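Local coordinates for FERM, ARHGEF and pleckstrin domain-containing protein 2 (PDB 4GYV), which activates the small GTPase RAC1 as a guanine nucleotide exchange factor and takes part in semaphorin response and actin remodelling, at residues A17-Y22 with V154-H159; T21-L26 with F61-L66. All coordinates share one frame; numbering follows the deposited sequence.

Contact 1 of 2, residues A17-Y22 with V154-H159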
ATOM      1  N   ALA A  17     -11.354   4.217  -5.680  1.00 44.50           N
ATOM      2  CA  ALA A  17     -10.610   4.454  -4.453  1.00 41.88           C
ATOM      3  C   ALA A  17     -11.289   3.802  -3.263  1.00 51.90           C
ATOM      4  O   ALA A  17     -10.626   3.218  -2.411  1.00 59.37           O
ATOM      5  CB  ALA A  17     -10.426   5.940  -4.205  1.00 37.02           C
ATOM      6  N   THR A  18     -12.608   3.892  -3.202  1.00 44.85           N
ATOM      7  CA  THR A  18     -13.310   3.291  -2.087  1.00 45.75           C
ATOM      8  C   THR A  18     -13.358   1.763  -2.161  1.00 48.33           C
ATOM      9  O   THR A  18     -13.414   1.101  -1.136  1.00 57.67           O
ATOM     10  CB  THR A  18     -14.726   3.890  -1.877  1.00 32.14           C
ATOM     11  OG1 THR A  18     -15.554   3.631  -3.016  1.00 39.29           O
ATOM     12  CG2 THR A  18     -14.632   5.367  -1.615  1.00 37.78           C
ATOM     13  N   GLU A  19     -13.329   1.204  -3.363  1.00 47.08           N
ATOM     14  CA  GLU A  19     -13.262  -0.254  -3.506  1.00 48.85           C
ATOM     15  C   GLU A  19     -11.950  -0.844  -2.954  1.00 50.10           C
ATOM     16  O   GLU A  19     -11.983  -1.848  -2.236  1.00 42.78           O
ATOM     17  CB  GLU A  19     -13.438  -0.688  -4.964  1.00 38.73           C
ATOM     18  CG  GLU A  19     -13.699  -2.175  -5.120  1.00 40.82           C
ATOM     19  CD  GLU A  19     -15.143  -2.569  -4.727  1.00 52.28           C
ATOM     20  OE1 GLU A  19     -15.958  -1.677  -4.387  1.00 54.75           O
ATOM     21  OE2 GLU A  19     -15.465  -3.777  -4.761  1.00 48.04           O
ATOM     22  N   ARG A  20     -10.818  -0.219  -3.307  1.00 44.42           N
ATOM     23  CA  ARG A  20      -9.497  -0.632  -2.838  1.00 48.59           C
ATOM     24  C   ARG A  20      -9.451  -0.698  -1.305  1.00 51.65           C
ATOM     25  O   ARG A  20      -8.993  -1.689  -0.743  1.00 57.40           O
ATOM     26  CB  ARG A  20      -8.400   0.299  -3.369  1.00 57.31           C
ATOM     27  CG  ARG A  20      -7.431  -0.321  -4.379  1.00 76.73           C
ATOM     28  CD  ARG A  20      -6.190   0.550  -4.654  1.00 95.08           C
ATOM     29  NE  ARG A  20      -6.106   1.036  -6.043  1.00116.77           N
ATOM     30  CZ  ARG A  20      -6.322   2.298  -6.435  1.00126.37           C
ATOM     31  NH1 ARG A  20      -6.647   3.234  -5.547  1.00133.53           N
ATOM     32  NH2 ARG A  20      -6.210   2.631  -7.720  1.00118.83           N
ATOM     33  N   THR A  21      -9.947   0.342  -0.636  1.00 44.52           N
ATOM     34  CA  THR A  21      -9.973   0.378   0.817  1.00 47.19           C
ATOM     35  C   THR A  21     -10.859  -0.711   1.412  1.00 53.58           C
ATOM     36  O   THR A  21     -10.505  -1.338   2.404  1.00 55.25           O
ATOM     37  CB  THR A  21     -10.528   1.699   1.337  1.00 48.98           C
ATOM     38  OG1 THR A  21      -9.718   2.760   0.868  1.00 49.74           O
ATOM     39  CG2 THR A  21     -10.502   1.725   2.862  1.00 61.94           C
ATOM     40  N   TYR A  22     -12.034  -0.910   0.832  1.00 50.13           N
ATOM     41  CA  TYR A  22     -12.996  -1.831   1.415  1.00 46.73           C
ATOM     42  C   TYR A  22     -12.395  -3.219   1.356  1.00 53.96           C
ATOM     43  O   TYR A  22     -12.578  -4.023   2.272  1.00 60.64           O
ATOM     44  CB  TYR A  22     -14.346  -1.734   0.695  1.00 35.85           C
ATOM     45  CG  TYR A  22     -15.245  -2.934   0.794  1.00 37.22           C
ATOM     46  CD1 TYR A  22     -15.952  -3.202   1.946  1.00 43.10           C
ATOM     47  CD2 TYR A  22     -15.409  -3.787  -0.283  1.00 43.57           C
ATOM     48  CE1 TYR A  22     -16.783  -4.309   2.030  1.00 52.59           C
ATOM     49  CE2 TYR A  22     -16.231  -4.890  -0.212  1.00 43.42           C
ATOM     50  CZ  TYR A  22     -16.912  -5.146   0.945  1.00 54.98           C
ATOM     51  OH  TYR A  22     -17.742  -6.234   1.013  1.00 70.25           O
ATOM     52  N   VAL A 154     -22.419  -5.394   3.552  1.00 52.92           N
ATOM     53  CA  VAL A 154     -23.750  -4.902   3.208  1.00 46.93           C
ATOM     54  C   VAL A 154     -23.767  -3.372   3.080  1.00 51.51           C
ATOM     55  O   VAL A 154     -24.388  -2.812   2.186  1.00 54.41           O
ATOM     56  CB  VAL A 154     -24.829  -5.418   4.175  1.00 48.49           C
ATOM     57  CG1 VAL A 154     -26.167  -4.809   3.849  1.00 57.09           C
ATOM     58  CG2 VAL A 154     -24.934  -6.917   4.064  1.00 50.28           C
ATOM     59  N   GLN A 155     -23.048  -2.693   3.953  1.00 53.41           N
ATOM     60  CA  GLN A 155     -22.866  -1.264   3.794  1.00 47.90           C
ATOM     61  C   GLN A 155     -22.272  -0.888   2.427  1.00 49.00           C
ATOM     62  O   GLN A 155     -22.630   0.138   1.868  1.00 53.38           O
ATOM     63  CB  GLN A 155     -22.014  -0.726   4.930  1.00 50.79           C
ATOM     64  CG  GLN A 155     -21.724   0.749   4.838  1.00 62.73           C
ATOM     65  CD  GLN A 155     -20.866   1.245   5.992  1.00 73.23           C
ATOM     66  OE1 GLN A 155     -20.130   0.477   6.622  1.00 78.51           O
ATOM     67  NE2 GLN A 155     -20.960   2.537   6.273  1.00 78.96           N
ATOM     68  N   ARG A 156     -21.389  -1.727   1.878  1.00 44.36           N
ATOM     69  CA  ARG A 156     -20.777  -1.449   0.570  1.00 36.20           C
ATOM     70  C   ARG A 156     -21.836  -1.479  -0.512  1.00 48.82           C
ATOM     71  O   ARG A 156     -21.798  -0.682  -1.449  1.00 52.65           O
ATOM     72  CB  ARG A 156     -19.663  -2.436   0.239  1.00 32.24           C
ATOM     73  CG  ARG A 156     -18.900  -2.152  -1.024  1.00 31.66           C
ATOM     74  CD  ARG A 156     -18.093  -0.870  -0.922  1.00 43.23           C
ATOM     75  NE  ARG A 156     -17.403  -0.560  -2.182  1.00 48.31           N
ATOM     76  CZ  ARG A 156     -17.085   0.667  -2.592  1.00 48.42           C
ATOM     77  NH1 ARG A 156     -17.392   1.721  -1.855  1.00 46.35           N
ATOM     78  NH2 ARG A 156     -16.462   0.843  -3.744  1.00 48.42           N
ATOM     79  N   LEU A 157     -22.791  -2.395  -0.382  1.00 47.28           N
ATOM     80  CA  LEU A 157     -23.839  -2.499  -1.382  1.00 52.62           C
ATOM     81  C   LEU A 157     -24.706  -1.241  -1.397  1.00 56.94           C
ATOM     82  O   LEU A 157     -25.120  -0.780  -2.448  1.00 64.13           O
ATOM     83  CB  LEU A 157     -24.683  -3.747  -1.160  1.00 48.96           C
ATOM     84  CG  LEU A 157     -23.845  -5.019  -1.116  1.00 53.54           C
ATOM     85  CD1 LEU A 157     -24.770  -6.186  -1.036  1.00 60.78           C
ATOM     86  CD2 LEU A 157     -22.980  -5.150  -2.343  1.00 51.57           C
ATOM     87  N   VAL A 158     -24.956  -0.680  -0.225  1.00 56.63           N
ATOM     88  CA  VAL A 158     -25.732   0.540  -0.113  1.00 56.59           C
ATOM     89  C   VAL A 158     -24.990   1.674  -0.786  1.00 56.99           C
ATOM     90  O   VAL A 158     -25.569   2.453  -1.537  1.00 64.52           O
ATOM     91  CB  VAL A 158     -25.945   0.893   1.354  1.00 56.22           C
ATOM     92  CG1 VAL A 158     -26.440   2.318   1.494  1.00 58.01           C
ATOM     93  CG2 VAL A 158     -26.910  -0.080   1.970  1.00 56.10           C
ATOM     94  N   HIS A 159     -23.698   1.754  -0.508  1.00 49.32           N
ATOM     95  CA  HIS A 159     -22.824   2.703  -1.166  1.00 45.37           C
ATOM     96  C   HIS A 159     -22.924   2.608  -2.679  1.00 53.67           C
ATOM     97  O   HIS A 159     -22.997   3.634  -3.340  1.00 60.33           O
ATOM     98  CB  HIS A 159     -21.378   2.488  -0.724  1.00 45.60           C
ATOM     99  CG  HIS A 159     -20.534   3.722  -0.821  1.00 51.81           C
ATOM    100  ND1 HIS A 159     -19.253   3.795  -0.320  1.00 56.42           N
ATOM    101  CD2 HIS A 159     -20.788   4.932  -1.367  1.00 51.71           C
ATOM    102  CE1 HIS A 159     -18.759   5.000  -0.545  1.00 50.16           C
ATOM    103  NE2 HIS A 159     -19.674   5.712  -1.174  1.00 52.27           N
TER
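R156 of helix 152-170 reaches T18, E19 and Y22 of helix 7-39, where the two helices pack lengthwise in the elongated helical bundle of the DH (RhoGEF) domain. The segments run antiparallel, with axes 11.9 Å apart, and this one long side chain carries most of the contact. R156 CB lies over the Y22 ring, 3.9 Å from CE1 of Y22. CG follows over the centre of the same face in a CH-pi contact, 3.9 Å from the Y22 centroid, and CD passes 3.9 Å from Y22 CG. Extended at chi1 (-175°) and bent at chi2, the arginine slides along the ring toward E19. Here NE and NH2 grip E19 side-on, both donating to OE1 in a salt bridge (R156 NH2 to E19 OE1, 2.6 Å). OE1 lies close to the guanidinium plane, yet the carboxylate is turned 45° from it; Y160 OH also bonds OE1. A leucine in place of R156 would probably leave the buried E19 carboxylate without its ionic mate and the T18 hydroxyl, bonded also to E14 O, without its arginine donor. At the tip, R156 NH1 donates to T18 OG1 over 2.9 Å, with OG1 tilted 19° out of the guanidinium plane.

Contact 2 of 2, residues T21-L26 with F61-L66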
ATOM      1  N   THR A  21      -9.947   0.342  -0.636  1.00 44.52           N
ATOM      2  CA  THR A  21      -9.973   0.378   0.817  1.00 47.19           C
ATOM      3  C   THR A  21     -10.859  -0.711   1.412  1.00 53.58           C
ATOM      4  O   THR A  21     -10.505  -1.338   2.404  1.00 55.25           O
ATOM      5  CB  THR A  21     -10.528   1.699   1.337  1.00 48.98           C
ATOM      6  OG1 THR A  21      -9.718   2.760   0.868  1.00 49.74           O
ATOM      7  CG2 THR A  21     -10.502   1.725   2.862  1.00 61.94           C
ATOM      8  N   TYR A  22     -12.034  -0.910   0.832  1.00 50.13           N
ATOM      9  CA  TYR A  22     -12.996  -1.831   1.415  1.00 46.73           C
ATOM     10  C   TYR A  22     -12.395  -3.219   1.356  1.00 53.96           C
ATOM     11  O   TYR A  22     -12.578  -4.023   2.272  1.00 60.64           O
ATOM     12  CB  TYR A  22     -14.346  -1.734   0.695  1.00 35.85           C
ATOM     13  CG  TYR A  22     -15.245  -2.934   0.794  1.00 37.22           C
ATOM     14  CD1 TYR A  22     -15.952  -3.202   1.946  1.00 43.10           C
ATOM     15  CD2 TYR A  22     -15.409  -3.787  -0.283  1.00 43.57           C
ATOM     16  CE1 TYR A  22     -16.783  -4.309   2.030  1.00 52.59           C
ATOM     17  CE2 TYR A  22     -16.231  -4.890  -0.212  1.00 43.42           C
ATOM     18  CZ  TYR A  22     -16.912  -5.146   0.945  1.00 54.98           C
ATOM     19  OH  TYR A  22     -17.742  -6.234   1.013  1.00 70.25           O
ATOM     20  N   LEU A  23     -11.630  -3.471   0.295  1.00 46.19           N
ATOM     21  CA  LEU A  23     -10.938  -4.745   0.122  1.00 40.87           C
ATOM     22  C   LEU A  23      -9.890  -4.991   1.197  1.00 50.30           C
ATOM     23  O   LEU A  23      -9.884  -6.050   1.830  1.00 60.98           O
ATOM     24  CB  LEU A  23     -10.358  -4.860  -1.287  1.00 35.34           C
ATOM     25  CG  LEU A  23     -11.452  -5.363  -2.231  1.00 44.73           C
ATOM     26  CD1 LEU A  23     -11.140  -5.062  -3.650  1.00 44.93           C
ATOM     27  CD2 LEU A  23     -11.694  -6.847  -2.060  1.00 46.91           C
ATOM     28  N   LYS A  24      -9.020  -4.011   1.419  1.00 49.96           N
ATOM     29  CA  LYS A  24      -8.068  -4.065   2.512  1.00 42.83           C
ATOM     30  C   LYS A  24      -8.793  -4.307   3.862  1.00 54.21           C
ATOM     31  O   LYS A  24      -8.255  -4.965   4.747  1.00 58.39           O
ATOM     32  CB  LYS A  24      -7.249  -2.776   2.555  1.00 47.41           C
ATOM     33  CG  LYS A  24      -6.120  -2.678   1.531  1.00 68.77           C
ATOM     34  CD  LYS A  24      -4.735  -2.624   2.222  1.00 94.55           C
ATOM     35  CE  LYS A  24      -3.582  -3.057   1.288  1.00111.32           C
ATOM     36  NZ  LYS A  24      -3.290  -2.073   0.189  1.00115.25           N
ATOM     37  N   ASP A  25     -10.009  -3.782   4.013  1.00 49.01           N
ATOM     38  CA  ASP A  25     -10.784  -3.976   5.238  1.00 48.04           C
ATOM     39  C   ASP A  25     -11.233  -5.431   5.362  1.00 48.95           C
ATOM     40  O   ASP A  25     -11.102  -6.034   6.427  1.00 50.78           O
ATOM     41  CB  ASP A  25     -11.977  -3.009   5.320  1.00 43.64           C
ATOM     42  CG  ASP A  25     -11.561  -1.586   5.697  1.00 62.19           C
ATOM     43  OD1 ASP A  25     -10.450  -1.430   6.262  1.00 67.24           O
ATOM     44  OD2 ASP A  25     -12.344  -0.630   5.440  1.00 65.02           O
ATOM     45  N   LEU A  26     -11.735  -6.003   4.275  1.00 38.86           N
ATOM     46  CA  LEU A  26     -12.022  -7.425   4.255  1.00 43.53           C
ATOM     47  C   LEU A  26     -10.793  -8.274   4.606  1.00 52.46           C
ATOM     48  O   LEU A  26     -10.910  -9.308   5.264  1.00 56.48           O
ATOM     49  CB  LEU A  26     -12.540  -7.852   2.888  1.00 41.32           C
ATOM     50  CG  LEU A  26     -13.909  -7.321   2.487  1.00 46.09           C
ATOM     51  CD1 LEU A  26     -14.375  -8.054   1.225  1.00 43.59           C
ATOM     52  CD2 LEU A  26     -14.927  -7.432   3.650  1.00 39.90           C
ATOM     53  N   PHE A  61     -15.710 -11.702  -5.312  1.00 44.81           N
ATOM     54  CA  PHE A  61     -16.510 -10.838  -6.141  1.00 49.09           C
ATOM     55  C   PHE A  61     -15.892  -9.447  -6.283  1.00 51.76           C
ATOM     56  O   PHE A  61     -15.692  -8.948  -7.406  1.00 57.72           O
ATOM     57  CB  PHE A  61     -17.924 -10.698  -5.605  1.00 45.57           C
ATOM     58  CG  PHE A  61     -18.645  -9.562  -6.215  1.00 47.94           C
ATOM     59  CD1 PHE A  61     -19.247  -9.711  -7.454  1.00 52.58           C
ATOM     60  CD2 PHE A  61     -18.657  -8.315  -5.592  1.00 49.08           C
ATOM     61  CE1 PHE A  61     -19.885  -8.655  -8.057  1.00 55.14           C
ATOM     62  CE2 PHE A  61     -19.288  -7.248  -6.188  1.00 55.08           C
ATOM     63  CZ  PHE A  61     -19.907  -7.416  -7.429  1.00 50.84           C
ATOM     64  N   HIS A  62     -15.614  -8.821  -5.145  1.00 39.44           N
ATOM     65  CA  HIS A  62     -15.041  -7.491  -5.154  1.00 44.64           C
ATOM     66  C   HIS A  62     -13.678  -7.446  -5.832  1.00 51.60           C
ATOM     67  O   HIS A  62     -13.302  -6.462  -6.443  1.00 61.93           O
ATOM     68  CB  HIS A  62     -14.979  -6.933  -3.744  1.00 43.04           C
ATOM     69  CG  HIS A  62     -16.332  -6.669  -3.158  1.00 48.21           C
ATOM     70  ND1 HIS A  62     -17.096  -5.581  -3.515  1.00 50.68           N
ATOM     71  CD2 HIS A  62     -17.072  -7.371  -2.270  1.00 51.76           C
ATOM     72  CE1 HIS A  62     -18.243  -5.618  -2.863  1.00 59.76           C
ATOM     73  NE2 HIS A  62     -18.252  -6.692  -2.097  1.00 55.28           N
ATOM     74  N   ARG A  63     -12.943  -8.530  -5.754  1.00 48.65           N
ATOM     75  CA  ARG A  63     -11.662  -8.546  -6.404  1.00 50.15           C
ATOM     76  C   ARG A  63     -11.761  -8.532  -7.905  1.00 49.68           C
ATOM     77  O   ARG A  63     -10.944  -7.909  -8.576  1.00 59.41           O
ATOM     78  CB  ARG A  63     -10.858  -9.729  -5.927  1.00 52.58           C
ATOM     79  CG  ARG A  63      -9.994  -9.309  -4.801  1.00 48.66           C
ATOM     80  CD  ARG A  63      -8.806  -8.561  -5.324  1.00 52.19           C
ATOM     81  NE  ARG A  63      -7.722  -8.960  -4.461  1.00 56.13           N
ATOM     82  CZ  ARG A  63      -6.627  -9.594  -4.842  1.00 54.51           C
ATOM     83  NH1 ARG A  63      -6.385  -9.858  -6.112  1.00 48.53           N
ATOM     84  NH2 ARG A  63      -5.751  -9.940  -3.923  1.00 75.99           N
ATOM     85  N   GLY A  64     -12.766  -9.207  -8.433  1.00 43.74           N
ATOM     86  CA  GLY A  64     -12.963  -9.218  -9.865  1.00 49.92           C
ATOM     87  C   GLY A  64     -13.460  -7.859 -10.297  1.00 58.91           C
ATOM     88  O   GLY A  64     -13.077  -7.341 -11.342  1.00 57.77           O
ATOM     89  N   PHE A  65     -14.321  -7.281  -9.476  1.00 56.91           N
ATOM     90  CA  PHE A  65     -14.855  -5.964  -9.739  1.00 51.35           C
ATOM     91  C   PHE A  65     -13.749  -4.914  -9.744  1.00 53.11           C
ATOM     92  O   PHE A  65     -13.669  -4.074 -10.641  1.00 52.08           O
ATOM     93  CB  PHE A  65     -15.879  -5.623  -8.671  1.00 48.85           C
ATOM     94  CG  PHE A  65     -16.542  -4.314  -8.879  1.00 52.31           C
ATOM     95  CD1 PHE A  65     -17.040  -3.973 -10.121  1.00 53.11           C
ATOM     96  CD2 PHE A  65     -16.670  -3.410  -7.836  1.00 51.99           C
ATOM     97  CE1 PHE A  65     -17.663  -2.751 -10.323  1.00 54.87           C
ATOM     98  CE2 PHE A  65     -17.291  -2.191  -8.032  1.00 51.98           C
ATOM     99  CZ  PHE A  65     -17.796  -1.867  -9.280  1.00 50.63           C
ATOM    100  N   LEU A  66     -12.898  -4.960  -8.730  1.00 46.64           N
ATOM    101  CA  LEU A  66     -11.840  -3.979  -8.616  1.00 45.72           C
ATOM    102  C   LEU A  66     -10.938  -4.088  -9.820  1.00 46.44           C
ATOM    103  O   LEU A  66     -10.490  -3.095 -10.375  1.00 53.64           O
ATOM    104  CB  LEU A  66     -11.029  -4.197  -7.345  1.00 40.50           C
ATOM    105  CG  LEU A  66      -9.751  -3.356  -7.217  1.00 40.96           C
ATOM    106  CD1 LEU A  66     -10.087  -1.893  -7.245  1.00 32.68           C
ATOM    107  CD2 LEU A  66      -8.977  -3.691  -5.940  1.00 33.13           C
TER
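Y22, L23 and L26 of helix 7-39 pack against H62, R63 and L66 of helix 56-77, an antiparallel pair running lengthwise in the helical bundle of the DH domain. The segment axes approach to 10.5 Å and cross at -153°, and L23 and H62 are the residues whose CA atoms lie nearest across the pair. Y22 comes first, meeting H62 in a T-shaped (edge-to-face) stack. Its CE2 corner points down on the middle of the imidazole, the centroids are 4.5 Å apart and the planes stand at 74°. H62 has its CG beside the backbone N and opposite the carbonyl carbon (chi1 -67°), which carries the ring toward Y22, and the turn at chi2 presents its face. Partners at ND1, probably E19 OE2 together with Y160 OH, are likely to limit rotation of the ring under the tyrosine edge.

L23 follows and divides its two methyls. L23 CD2 lies against H62 CB at 3.7 Å and reaches R63 CG at 4.1 Å, whereas L23 CD1 meets L66 CD2 at 3.4 Å, so the leucine crosses obliquely over a full turn of helix 56-77. V216 of the third subunit packs on both L23 and L66, and D214 of that subunit forms a salt bridge with R63. L26, one turn beyond Y22, adds a lighter contact, its CD1 lying 4.5 Å from H62 CD2, while its CG sits over one face of the Y22 ring, offset toward the rim. The imidazole is finally sandwiched: opposite Y22 CE2, the other face of H62 is covered by F61 CD2, 3.6 Å above the ring plane.

From the N terminus, helix 7-39 supplies the first segment of both contacts, with T21 and Y22 common to the two. Contact 2 closes the shorter loop: after 34 intervening residues the chain returns on helix 56-77. Contact 1 closes a far longer one, 131 residues that pass through several more helices before helix 152-170 comes back to the starting helix. The loop of contact 2 is therefore nested within that of contact 1. Helix 7-39 is the shared element between its two partners, and the contact centres are about 8 Å apart. The two contacts join where E19 OE2 probably hydrogen-bonds H62 ND1 at 2.7 Å, and R156 CG packs against H62 CE1.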